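Long-range contacts in UDP-glucose 4-epimerase (Campylobacter jejuni subsp. jejuni serotype O:2, PDB 7K3P), which probably interconverts UDP-glucose and UDP-galactose, and their N-acetylated counterparts, by NAD-dependent epimerisation at C4 of the sugar: residues 113-118 with 166-171; 138-143 with 160-165; 236-241 with 277-282; 240-245 with 309-314. The protein carries 2 engineered substitutions. One frame throughout, in Å; residues are numbered along the deposited sequence.

Contact 1 (113-118 with 166-171). With NAD (nicotinamide-adenine-dinucleotide), chain C.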
# COMPACT_ATOMS: atom_id res chain seq x y z
N ASN A 113 7.50 5.81 6.80
CA ASN A 113 7.65 7.24 6.63
C ASN A 113 6.92 7.76 5.40
O ASN A 113 6.47 8.91 5.35
CB ASN A 113 9.12 7.64 6.59
CG ASN A 113 9.33 9.12 6.90
OD1 ASN A 113 8.72 9.66 7.84
ND2 ASN A 113 10.16 9.79 6.11
N ASN A 114 6.77 6.90 4.40
CA ASN A 114 6.04 7.29 3.20
C ASN A 114 4.57 6.87 3.26
O ASN A 114 3.71 7.69 3.54
CB ASN A 114 6.76 6.74 1.96
CG ASN A 114 8.16 7.31 1.81
OD1 ASN A 114 8.58 8.18 2.58
ND2 ASN A 114 8.89 6.83 0.81
N THR A 115 4.29 5.59 3.06
CA THR A 115 2.91 5.11 2.97
C THR A 115 2.06 5.34 4.22
O THR A 115 0.91 5.79 4.14
CB THR A 115 2.90 3.61 2.64
OG1 THR A 115 3.82 3.36 1.57
CG2 THR A 115 1.51 3.17 2.26
N VAL A 116 2.61 5.01 5.39
CA VAL A 116 1.84 5.15 6.63
C VAL A 116 1.57 6.61 6.97
O VAL A 116 0.43 6.99 7.23
CB VAL A 116 2.53 4.42 7.81
CG1 VAL A 116 1.95 4.88 9.14
CG2 VAL A 116 2.37 2.91 7.65
N ASN A 117 2.61 7.44 6.98
CA ASN A 117 2.44 8.84 7.32
C ASN A 117 1.52 9.52 6.32
O ASN A 117 0.70 10.38 6.68
CB ASN A 117 3.79 9.57 7.37
CG ASN A 117 4.56 9.26 8.63
OD1 ASN A 117 4.01 8.68 9.54
ND2 ASN A 117 5.85 9.63 8.68
N THR A 118 1.65 9.14 5.06
CA THR A 118 0.82 9.73 4.02
C THR A 118 -0.63 9.32 4.19
O THR A 118 -1.54 10.12 3.98
CB THR A 118 1.34 9.40 2.60
OG1 THR A 118 2.64 9.98 2.44
CG2 THR A 118 0.41 9.98 1.53
N LYS A 166 5.37 4.61 -2.63
CA LYS A 166 4.76 5.77 -3.28
C LYS A 166 3.49 5.39 -4.05
O LYS A 166 2.49 6.10 -3.99
CB LYS A 166 5.78 6.45 -4.20
CG LYS A 166 6.87 7.21 -3.43
CD LYS A 166 6.28 8.49 -2.79
CE LYS A 166 7.37 9.46 -2.42
NZ LYS A 166 6.79 10.73 -1.88
N LEU A 167 3.54 4.26 -4.75
CA LEU A 167 2.37 3.77 -5.49
C LEU A 167 1.21 3.46 -4.56
O LEU A 167 0.04 3.73 -4.88
CB LEU A 167 2.74 2.48 -6.24
CG LEU A 167 1.57 1.81 -6.97
CD1 LEU A 167 0.94 2.81 -7.94
CD2 LEU A 167 2.05 0.55 -7.72
N MET A 168 1.51 2.88 -3.40
CA MET A 168 0.48 2.64 -2.42
C MET A 168 -0.22 3.94 -2.01
O MET A 168 -1.45 3.97 -1.90
CB MET A 168 1.07 1.94 -1.19
CG MET A 168 1.47 0.48 -1.45
SD MET A 168 2.14 -0.25 0.06
CE MET A 168 2.66 -1.85 -0.57
N SER A 169 0.55 5.00 -1.79
CA SER A 169 -0.07 6.29 -1.45
C SER A 169 -0.92 6.83 -2.60
O SER A 169 -1.99 7.40 -2.37
CB SER A 169 0.94 7.33 -0.97
OG SER A 169 1.43 7.00 0.31
N GLU A 170 -0.46 6.65 -3.84
CA GLU A 170 -1.26 7.03 -5.01
C GLU A 170 -2.61 6.33 -4.97
O GLU A 170 -3.64 6.94 -5.27
CB GLU A 170 -0.57 6.65 -6.33
CG GLU A 170 0.61 7.53 -6.71
CD GLU A 170 0.98 7.38 -8.21
OE1 GLU A 170 0.10 6.99 -9.00
OE2 GLU A 170 2.14 7.67 -8.58
N GLU A 171 -2.60 5.04 -4.63
CA GLU A 171 -3.82 4.25 -4.66
C GLU A 171 -4.78 4.66 -3.56
O GLU A 171 -6.02 4.61 -3.74
CB GLU A 171 -3.50 2.75 -4.60
CG GLU A 171 -2.67 2.28 -5.81
CD GLU A 171 -2.40 0.78 -5.81
OE1 GLU A 171 -2.67 0.12 -4.79
OE2 GLU A 171 -1.92 0.26 -6.85
PA NAD C . 14.16 15.96 0.80
O1A NAD C . 14.73 14.92 1.74
O2A NAD C . 15.13 17.09 0.60
O5B NAD C . 12.83 16.58 1.37
C5B NAD C . 12.09 15.82 2.28
C4B NAD C . 11.67 16.68 3.41
O4B NAD C . 10.64 16.09 4.16
C3B NAD C . 12.86 16.97 4.38
O3B NAD C . 13.14 18.39 4.68
C2B NAD C . 12.56 16.04 5.58
O2B NAD C . 13.05 16.51 6.76
C1B NAD C . 11.06 16.04 5.52
N9A NAD C . 10.47 14.89 6.22
C8A NAD C . 10.75 13.59 6.00
N7A NAD C . 10.04 12.81 6.84
C5A NAD C . 9.28 13.59 7.62
C6A NAD C . 8.37 13.35 8.66
N6A NAD C . 8.08 12.00 9.07
N1A NAD C . 7.75 14.39 9.26
C2A NAD C . 7.99 15.66 8.91
N3A NAD C . 8.89 15.94 7.91
C4A NAD C . 9.54 14.94 7.26
O3 NAD C . 13.83 15.23 -0.58
PN NAD C . 13.48 16.00 -1.91
O1N NAD C . 13.21 17.46 -1.63
O2N NAD C . 14.65 15.85 -2.84
O5D NAD C . 12.20 15.31 -2.53
C5D NAD C . 10.94 15.64 -2.00
C4D NAD C . 9.84 14.77 -2.58
O4D NAD C . 9.94 14.70 -3.99
C3D NAD C . 9.77 13.37 -2.00
O3D NAD C . 8.46 12.99 -1.85
C2D NAD C . 10.35 12.48 -3.02
O2D NAD C . 9.89 11.18 -2.97
C1D NAD C . 9.98 13.26 -4.32
N1N NAD C . 10.89 12.97 -5.52
C2N NAD C . 12.18 13.44 -5.43
C3N NAD C . 13.06 13.21 -6.48
C7N NAD C . 14.48 13.72 -6.39
O7N NAD C . 14.89 14.31 -5.40
N7N NAD C . 15.35 13.50 -7.50
C4N NAD C . 12.62 12.54 -7.61
C5N NAD C . 11.33 12.07 -7.69
C6N NAD C . 10.43 12.29 -6.63
O HOH W 1 -1.31 6.72 1.70
O HOH W 2 5.39 9.51 0.49

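Contact 2 (138-143 with 160-165). With NAD (nicotinamide-adenine-dinucleotide), chain C.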
# COMPACT_ATOMS: atom_id res chain seq x y z
N THR A 138 6.60 9.59 -7.96
CA THR A 138 7.91 9.35 -8.58
C THR A 138 7.79 8.48 -9.82
O THR A 138 6.86 7.69 -9.93
CB THR A 138 8.88 8.63 -7.60
OG1 THR A 138 10.06 8.20 -8.30
CG2 THR A 138 8.20 7.38 -6.99
N ALA A 139 8.74 8.62 -10.74
CA ALA A 139 8.78 7.71 -11.89
C ALA A 139 9.10 6.27 -11.48
O ALA A 139 8.83 5.33 -12.22
CB ALA A 139 9.78 8.21 -12.95
N ALA A 140 9.66 6.09 -10.28
CA ALA A 140 9.88 4.73 -9.76
C ALA A 140 8.59 3.90 -9.73
O ALA A 140 8.63 2.66 -9.68
CB ALA A 140 10.55 4.78 -8.34
N THR A 141 7.43 4.57 -9.75
CA THR A 141 6.18 3.82 -9.80
C THR A 141 6.05 3.02 -11.09
O THR A 141 5.31 2.04 -11.14
CB THR A 141 4.94 4.71 -9.63
OG1 THR A 141 4.95 5.75 -10.63
CG2 THR A 141 4.90 5.31 -8.22
N TYR A 142 6.74 3.45 -12.15
CA TYR A 142 6.67 2.70 -13.42
C TYR A 142 7.56 1.46 -13.42
O TYR A 142 7.44 0.62 -14.32
CB TYR A 142 7.07 3.57 -14.61
CG TYR A 142 6.16 4.76 -14.82
CD1 TYR A 142 4.80 4.59 -15.06
CD2 TYR A 142 6.67 6.05 -14.79
CE1 TYR A 142 3.97 5.70 -15.25
CE2 TYR A 142 5.85 7.15 -14.99
CZ TYR A 142 4.51 6.97 -15.21
OH TYR A 142 3.70 8.07 -15.40
N GLY A 143 8.47 1.36 -12.44
CA GLY A 143 9.39 0.24 -12.37
C GLY A 143 10.35 0.24 -13.55
O GLY A 143 11.07 1.22 -13.79
N ASN A 160 11.07 -1.77 -6.31
CA ASN A 160 11.71 -1.62 -5.00
C ASN A 160 10.72 -1.04 -3.99
O ASN A 160 9.66 -0.56 -4.38
CB ASN A 160 12.96 -0.75 -5.10
CG ASN A 160 12.69 0.57 -5.77
OD1 ASN A 160 12.03 1.44 -5.19
ND2 ASN A 160 13.21 0.74 -6.99
N PRO A 161 11.05 -1.13 -2.70
CA PRO A 161 10.08 -0.69 -1.69
C PRO A 161 9.81 0.81 -1.76
O PRO A 161 8.69 1.22 -1.45
CB PRO A 161 10.75 -1.08 -0.36
CG PRO A 161 11.72 -2.24 -0.75
CD PRO A 161 12.22 -1.81 -2.10
N TYR A 162 10.80 1.62 -2.15
CA TYR A 162 10.54 3.05 -2.32
C TYR A 162 9.43 3.25 -3.35
O TYR A 162 8.44 3.93 -3.09
CB TYR A 162 11.80 3.81 -2.74
CG TYR A 162 11.53 5.24 -3.22
CD1 TYR A 162 11.08 6.22 -2.33
CD2 TYR A 162 11.72 5.60 -4.55
CE1 TYR A 162 10.83 7.52 -2.76
CE2 TYR A 162 11.48 6.90 -4.99
CZ TYR A 162 11.04 7.85 -4.09
OH TYR A 162 10.82 9.13 -4.53
N GLY A 163 9.59 2.64 -4.53
CA GLY A 163 8.59 2.77 -5.58
C GLY A 163 7.22 2.25 -5.16
O GLY A 163 6.19 2.88 -5.46
N ARG A 164 7.20 1.11 -4.48
CA ARG A 164 5.95 0.54 -3.97
C ARG A 164 5.31 1.45 -2.93
O ARG A 164 4.08 1.58 -2.89
CB ARG A 164 6.18 -0.86 -3.37
CG ARG A 164 6.38 -1.95 -4.42
CD ARG A 164 6.47 -3.34 -3.82
NE ARG A 164 7.82 -3.66 -3.39
CZ ARG A 164 8.77 -4.12 -4.20
NH1 ARG A 164 8.51 -4.28 -5.49
NH2 ARG A 164 9.99 -4.40 -3.74
N SER A 165 6.13 2.05 -2.06
CA SER A 165 5.60 2.86 -0.97
C SER A 165 4.88 4.10 -1.51
O SER A 165 3.92 4.58 -0.92
CB SER A 165 6.70 3.27 0.03
OG SER A 165 7.55 4.29 -0.48
PA NAD C . 14.16 15.96 0.80
O1A NAD C . 14.73 14.92 1.74
O2A NAD C . 15.13 17.09 0.60
O5B NAD C . 12.83 16.58 1.37
C5B NAD C . 12.09 15.82 2.28
C4B NAD C . 11.67 16.68 3.41
O4B NAD C . 10.64 16.09 4.16
C3B NAD C . 12.86 16.97 4.38
O3B NAD C . 13.14 18.39 4.68
C2B NAD C . 12.56 16.04 5.58
O2B NAD C . 13.05 16.51 6.76
C1B NAD C . 11.06 16.04 5.52
N9A NAD C . 10.47 14.89 6.22
C8A NAD C . 10.75 13.59 6.00
N7A NAD C . 10.04 12.81 6.84
C5A NAD C . 9.28 13.59 7.62
C6A NAD C . 8.37 13.35 8.66
N6A NAD C . 8.08 12.00 9.07
N1A NAD C . 7.75 14.39 9.26
C2A NAD C . 7.99 15.66 8.91
N3A NAD C . 8.89 15.94 7.91
C4A NAD C . 9.54 14.94 7.26
O3 NAD C . 13.83 15.23 -0.58
PN NAD C . 13.48 16.00 -1.91
O1N NAD C . 13.21 17.46 -1.63
O2N NAD C . 14.65 15.85 -2.84
O5D NAD C . 12.20 15.31 -2.53
C5D NAD C . 10.94 15.64 -2.00
C4D NAD C . 9.84 14.77 -2.58
O4D NAD C . 9.94 14.70 -3.99
C3D NAD C . 9.77 13.37 -2.00
O3D NAD C . 8.46 12.99 -1.85
C2D NAD C . 10.35 12.48 -3.02
O2D NAD C . 9.89 11.18 -2.97
C1D NAD C . 9.98 13.26 -4.32
N1N NAD C . 10.89 12.97 -5.52
C2N NAD C . 12.18 13.44 -5.43
C3N NAD C . 13.06 13.21 -6.48
C7N NAD C . 14.48 13.72 -6.39
O7N NAD C . 14.89 14.31 -5.40
N7N NAD C . 15.35 13.50 -7.50
C4N NAD C . 12.62 12.54 -7.61
C5N NAD C . 11.33 12.07 -7.69
C6N NAD C . 10.43 12.29 -6.63

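Contact 3 (236-241 with 277-282)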
# COMPACT_ATOMS: atom_id res chain seq x y z
N THR A 236 21.09 6.07 -30.59
CA THR A 236 20.74 7.41 -30.13
C THR A 236 21.61 8.42 -30.86
O THR A 236 22.54 8.03 -31.57
CB THR A 236 21.00 7.60 -28.62
OG1 THR A 236 22.41 7.45 -28.36
CG2 THR A 236 20.21 6.60 -27.79
N LYS A 237 21.31 9.70 -30.67
CA LYS A 237 22.06 10.80 -31.27
C LYS A 237 23.57 10.58 -31.23
O LYS A 237 24.22 10.52 -32.29
CB LYS A 237 21.66 12.15 -30.62
CG LYS A 237 21.73 12.20 -29.07
CD LYS A 237 20.84 13.32 -28.42
CE LYS A 237 19.34 12.93 -28.35
NZ LYS A 237 18.45 13.79 -27.47
N ASP A 238 24.14 10.42 -30.04
CA ASP A 238 25.58 10.27 -29.91
C ASP A 238 26.04 8.86 -29.48
O ASP A 238 27.19 8.67 -29.10
CB ASP A 238 26.16 11.33 -28.97
CG ASP A 238 25.65 11.20 -27.54
OD1 ASP A 238 25.23 10.10 -27.14
OD2 ASP A 238 25.68 12.20 -26.80
N GLY A 239 25.13 7.89 -29.54
CA GLY A 239 25.47 6.52 -29.16
C GLY A 239 25.43 6.21 -27.67
O GLY A 239 25.59 5.05 -27.29
N THR A 240 25.23 7.22 -26.82
CA THR A 240 25.16 6.98 -25.37
C THR A 240 23.72 7.02 -24.86
O THR A 240 22.81 7.45 -25.59
CB THR A 240 26.05 7.96 -24.56
OG1 THR A 240 25.57 9.30 -24.71
CG2 THR A 240 27.50 7.87 -25.03
N CYS A 241 23.50 6.57 -23.63
CA CYS A 241 22.16 6.49 -23.05
C CYS A 241 21.51 7.88 -22.88
O CYS A 241 22.19 8.85 -22.57
CB CYS A 241 22.19 5.75 -21.70
SG CYS A 241 22.33 3.94 -21.91
N GLY A 277 15.19 13.92 -23.24
CA GLY A 277 16.23 13.61 -22.28
C GLY A 277 17.54 14.28 -22.59
O GLY A 277 17.62 15.18 -23.43
N PHE A 278 18.58 13.87 -21.86
CA PHE A 278 19.95 14.30 -22.12
C PHE A 278 20.80 13.03 -22.17
O PHE A 278 20.51 12.07 -21.46
CB PHE A 278 20.44 15.22 -21.00
CG PHE A 278 19.58 16.46 -20.80
CD1 PHE A 278 19.79 17.60 -21.58
CD2 PHE A 278 18.56 16.47 -19.86
CE1 PHE A 278 18.99 18.74 -21.41
CE2 PHE A 278 17.75 17.61 -19.67
CZ PHE A 278 17.98 18.74 -20.44
N SER A 279 21.84 13.03 -23.00
CA SER A 279 22.70 11.85 -23.13
C SER A 279 23.82 11.88 -22.10
O SER A 279 24.10 12.93 -21.50
CB SER A 279 23.27 11.74 -24.55
OG SER A 279 24.30 12.68 -24.74
N VAL A 280 24.46 10.73 -21.89
CA VAL A 280 25.58 10.61 -20.96
C VAL A 280 26.71 11.53 -21.41
O VAL A 280 27.34 12.21 -20.60
CB VAL A 280 26.12 9.17 -20.91
CG1 VAL A 280 27.35 9.08 -20.03
CG2 VAL A 280 25.03 8.20 -20.43
N LYS A 281 26.94 11.54 -22.72
CA LYS A 281 27.99 12.34 -23.32
C LYS A 281 27.71 13.83 -23.13
O LYS A 281 28.61 14.61 -22.78
CB LYS A 281 28.07 11.98 -24.80
CG LYS A 281 29.46 12.04 -25.41
CD LYS A 281 29.41 11.70 -26.91
CE LYS A 281 30.70 12.12 -27.64
NZ LYS A 281 30.84 11.53 -29.01
N GLU A 282 26.46 14.23 -23.35
CA GLU A 282 26.07 15.63 -23.15
C GLU A 282 26.31 16.08 -21.71
O GLU A 282 26.91 17.14 -21.46
CB GLU A 282 24.61 15.83 -23.56
CG GLU A 282 24.39 15.81 -25.08
CD GLU A 282 22.92 15.69 -25.47
OE1 GLU A 282 22.10 15.34 -24.59
OE2 GLU A 282 22.58 15.93 -26.66
O HOH W 3 15.49 12.94 -25.91

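Contact 4 (240-245 with 309-314). With ACT (acetate ion), chain G.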
# COMPACT_ATOMS: atom_id res chain seq x y z
N THR A 240 25.23 7.22 -26.82
CA THR A 240 25.16 6.98 -25.37
C THR A 240 23.72 7.02 -24.86
O THR A 240 22.81 7.45 -25.59
CB THR A 240 26.05 7.96 -24.56
OG1 THR A 240 25.57 9.30 -24.71
CG2 THR A 240 27.50 7.87 -25.03
N CYS A 241 23.50 6.57 -23.63
CA CYS A 241 22.16 6.49 -23.05
C CYS A 241 21.51 7.88 -22.88
O CYS A 241 22.19 8.85 -22.57
CB CYS A 241 22.19 5.75 -21.70
SG CYS A 241 22.33 3.94 -21.91
N ILE A 242 20.20 7.93 -23.09
CA ILE A 242 19.43 9.15 -22.89
C ILE A 242 18.53 8.99 -21.66
O ILE A 242 17.74 8.04 -21.55
CB ILE A 242 18.58 9.48 -24.14
CG1 ILE A 242 19.51 9.82 -25.32
CG2 ILE A 242 17.62 10.63 -23.85
CD1 ILE A 242 18.80 10.06 -26.63
N ARG A 243 18.66 9.92 -20.72
CA ARG A 243 17.84 9.87 -19.50
C ARG A 243 17.21 11.22 -19.20
O ARG A 243 17.57 12.24 -19.79
CB ARG A 243 18.68 9.40 -18.30
CG ARG A 243 19.14 7.95 -18.42
CD ARG A 243 17.94 7.01 -18.49
NE ARG A 243 18.34 5.60 -18.43
CZ ARG A 243 18.64 4.86 -19.50
NH1 ARG A 243 18.60 5.38 -20.72
NH2 ARG A 243 18.98 3.58 -19.34
N ASP A 244 16.30 11.22 -18.22
CA ASP A 244 15.44 12.34 -17.93
C ASP A 244 15.88 12.99 -16.61
O ASP A 244 15.94 12.33 -15.56
CB ASP A 244 14.01 11.79 -17.85
CG ASP A 244 12.96 12.88 -17.82
OD1 ASP A 244 13.03 13.75 -16.93
OD2 ASP A 244 12.04 12.83 -18.68
N PHE A 245 16.25 14.28 -16.68
CA PHE A 245 16.64 15.05 -15.49
C PHE A 245 15.86 16.36 -15.45
O PHE A 245 15.38 16.83 -16.48
CB PHE A 245 18.14 15.34 -15.52
CG PHE A 245 18.98 14.13 -15.77
CD1 PHE A 245 19.31 13.28 -14.72
CD2 PHE A 245 19.41 13.83 -17.05
CE1 PHE A 245 20.06 12.14 -14.95
CE2 PHE A 245 20.17 12.69 -17.29
CZ PHE A 245 20.50 11.85 -16.23
N VAL A 309 17.03 4.57 -24.12
CA VAL A 309 16.23 5.76 -23.84
C VAL A 309 15.18 5.47 -22.76
O VAL A 309 14.46 4.46 -22.83
CB VAL A 309 15.52 6.29 -25.11
CG1 VAL A 309 14.71 7.56 -24.81
CG2 VAL A 309 16.54 6.58 -26.21
N LEU A 310 15.11 6.34 -21.76
CA LEU A 310 14.07 6.27 -20.73
C LEU A 310 13.76 7.69 -20.25
O LEU A 310 14.55 8.30 -19.52
CB LEU A 310 14.54 5.40 -19.55
CG LEU A 310 13.63 5.37 -18.32
CD1 LEU A 310 12.27 4.88 -18.73
CD2 LEU A 310 14.20 4.48 -17.22
N ILE A 311 12.61 8.23 -20.66
CA ILE A 311 12.24 9.59 -20.27
C ILE A 311 10.74 9.66 -20.04
O ILE A 311 10.00 8.76 -20.46
CB ILE A 311 12.64 10.63 -21.36
CG1 ILE A 311 11.77 10.45 -22.61
CG2 ILE A 311 14.11 10.49 -21.72
CD1 ILE A 311 11.99 11.56 -23.65
N SER A 312 10.29 10.73 -19.39
CA SER A 312 8.86 10.93 -19.18
C SER A 312 8.23 11.49 -20.45
O SER A 312 8.85 12.32 -21.14
CB SER A 312 8.60 11.94 -18.05
OG SER A 312 9.17 11.53 -16.80
N ASP A 313 7.01 11.06 -20.73
CA ASP A 313 6.17 11.74 -21.71
C ASP A 313 5.49 12.90 -20.97
O ASP A 313 4.67 12.66 -20.09
CB ASP A 313 5.12 10.77 -22.24
CG ASP A 313 4.21 11.40 -23.30
OD1 ASP A 313 4.16 12.65 -23.43
OD2 ASP A 313 3.55 10.62 -24.00
N ALA A 314 5.83 14.14 -21.32
CA ALA A 314 5.29 15.31 -20.63
C ALA A 314 4.20 16.05 -21.41
O ALA A 314 3.88 17.19 -21.08
CB ALA A 314 6.41 16.27 -20.26
C ACT G . 18.64 2.97 -16.08
O ACT G . 19.29 2.13 -16.75
OXT ACT G . 19.01 4.17 -16.11
CH3 ACT G . 17.47 2.57 -15.23
O HOH W 4 10.53 13.26 -15.43
O HOH W 5 15.37 8.71 -16.94
O HOH W 6 10.32 14.35 -20.18

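Contact 1 (113-118 with 166-171)
T115 and T118 of helix 107-127 pack against M168 and S169 of helix 161-179, a buried helix-helix contact on one side of the Rossmann-type sheet. The two helices run nearly parallel, 20° apart, with local axes 8.5 Å from each other. Small residues allow this. S169 is the centre, its OG lying 3.3 Å from T118 CB and 3.6 Å from T115 CA. S169 chi1 is -71°, which turns OG away from its own carbonyl carbon and in between the two threonines. A water also sits beside this OG, 3.1 Å away, and gives a weak bond to T115 O. Beside it, the methyl T115 CG2 rests on M168 CB at 3.7 Å, and the two side chains cross obliquely. M168 then runs outward to meet E171 of the second subunit, where V116 packs on its own copy. The dimer interface therefore forms along the edge of this helix pair, as is common in this family. T118 OG1 gives a 2.8 Å hydrogen bond to N114 O, from above the carbonyl plane. That oxygen also takes the helical bond from T118 N. The same two helices carry polar groups to NAD. N113 pairs with the adenine through both ends of its amide, OD1 accepting from N6A and ND2 giving to N7A. K166 NZ donates to the ribose O3D at 2.8 Å, and is held as well by S136 O and a water. The helices thus meet through small side chains and a serine hydroxyl, and each also sends a polar side chain to NAD, N113 to the adenine and K166 to the nicotinamide ribose.

Contact 2 (138-143 with 160-165)
The first torsions of Y162 and T138 bring their side chains together from opposite directions. Y162 chi1 is 168°, which swings the ring away from its backbone N and out of helix 161-179 toward T138. T138 chi1 is 170°, which places OG1 on the far side from its own N. There OG1 accepts from A140 N at 2.9 Å, an ST turn that opens the 3-10 segment 139-142. The ring and the threonine meet at the phenol end: T138 CB is 3.7 Å from Y162 OH, while OG1 and CG2 both lie near CE2. A140 CB approaches the ring obliquely, 4.1 Å from Y162 CD2. It also touches G163 CA at 3.9 Å. A side chain on G163 would run into A140 O; without one, the CA atoms of A140 and G163 come to 4.8 Å. T141 CG2 packs on G163 O. T141 OG1 gives a hydrogen bond to T138 O nearly along the C=O axis. The start of the helix is fixed by N160, an N-cap whose OD1 accepts from G163 N at 2.8 Å. V100 of helix 100-105 and Y110 and N114 of helix 107-127 also touch the tyrosine. R164, close by, makes a salt bridge with D175 of the second subunit. Y162 and K166 match the YxxxK pair of short-chain dehydrogenase/reductase enzymes, in which the tyrosine is the usual catalytic acid-base. Y162 OH and the nicotinamide ribose O2D share a 2.7 Å hydrogen bond, O2D lying at the ring edge and in its plane, and this fixes the phenol oxygen beside the cofactor.

Contact 3 (236-241 with 277-282)
The carboxylate of D238 meets S279 OG through OD2. OD2 accepts from it on the syn side in a short bond of 2.5 Å, 18° out of the carboxylate plane. OD1 takes two bonds from its own loop: T240 OG1 also comes on the syn side, and T240 N arrives nearly along the C-O axis, an Asx turn. K281 slides past D238 in the opposite direction, with its CB 3.1 Å from OD2. The second flat group is E282, whose carboxylate receives S279 N from above its plane at OE1, 2.8 Å away. The K237 side chain crosses that of E282 at about a right angle, its CD near OE2. S279 OG in turn accepts from E282 N at 3.0 Å. T240 OG1 accepts from K281 N, a longer bond of 3.3 Å. C241 O receives a weak bond from V280 N and a CA-H contact from S279. The apolar part is small, C241 CB against V280 CG2. I229 of strand 226-230 backs both T240 and V280. S279 and E282 thus form a classic capping box, tied by D238 to the loop that leads into strand 242-246.

Contact 4 (240-245 with 309-314)
Strands 242-246 and 309-312 run parallel in the small mixed sheet, bridged at I242 and V309. L310 N donates to I242 O at 3.1 Å, nearly straight on to the oxygen. I242 and V309 lie side by side and point the same way, with I242 CB 4.1 Å from V309 CG2. I311 lies alongside I242, pointing the same way, CG2 against CG2. Past the paired residues a side chain replaces the backbone: D244 OD2 accepts from S312 N at 2.8 Å, from above the carboxylate plane. D244 chi1 is -169°, which carries the carboxylate across I311 to reach that amide. A water bridges the same OD2 to S312 O. On the other face R243 bends back at chi2, and NH1 gives a bond to I242 O. This donor and L310 N approach the oxygen from opposite faces of its plane. L310 CB lies over one face of the guanidinium. At its edge sits an acetate, probably from the crystallisation liquor: R243 NE gives to acetate OXT at 2.8 Å and NH2 gives to the other oxygen, O. Further out, NH2 also gives to P307 O. The acetate probably marks an anion site, as in related UDP-galactose 4-epimerases, where an arginine of this strand meets the UDP diphosphate. Strand 149-150 extends the sheet beyond 309-312. Where the strands part, a water accepts from D244 N at 3.0 Å and gives to L310 O at 2.7 Å.

In the fold
From the N terminus, contact 1 opens first, on helix 107-127, and closes on helix 161-179. Contact 2 is nested inside that loop: it begins after strand 132-136 and closes at the start of the same helix. Between the two, S165 meets N114 and T115, and K166 meets T138; both reach NAD and the second subunit. Contacts 3 and 4 come later in the chain. They start from one stretch, sharing T240 and C241. Contact 3 closes at helix 280-291, and contact 4 goes on to strand 309-312. R243 O and F278 N link them in the mixed sheet. Contacts 2 and 4 do not touch, their centres lying about 17 Å apart.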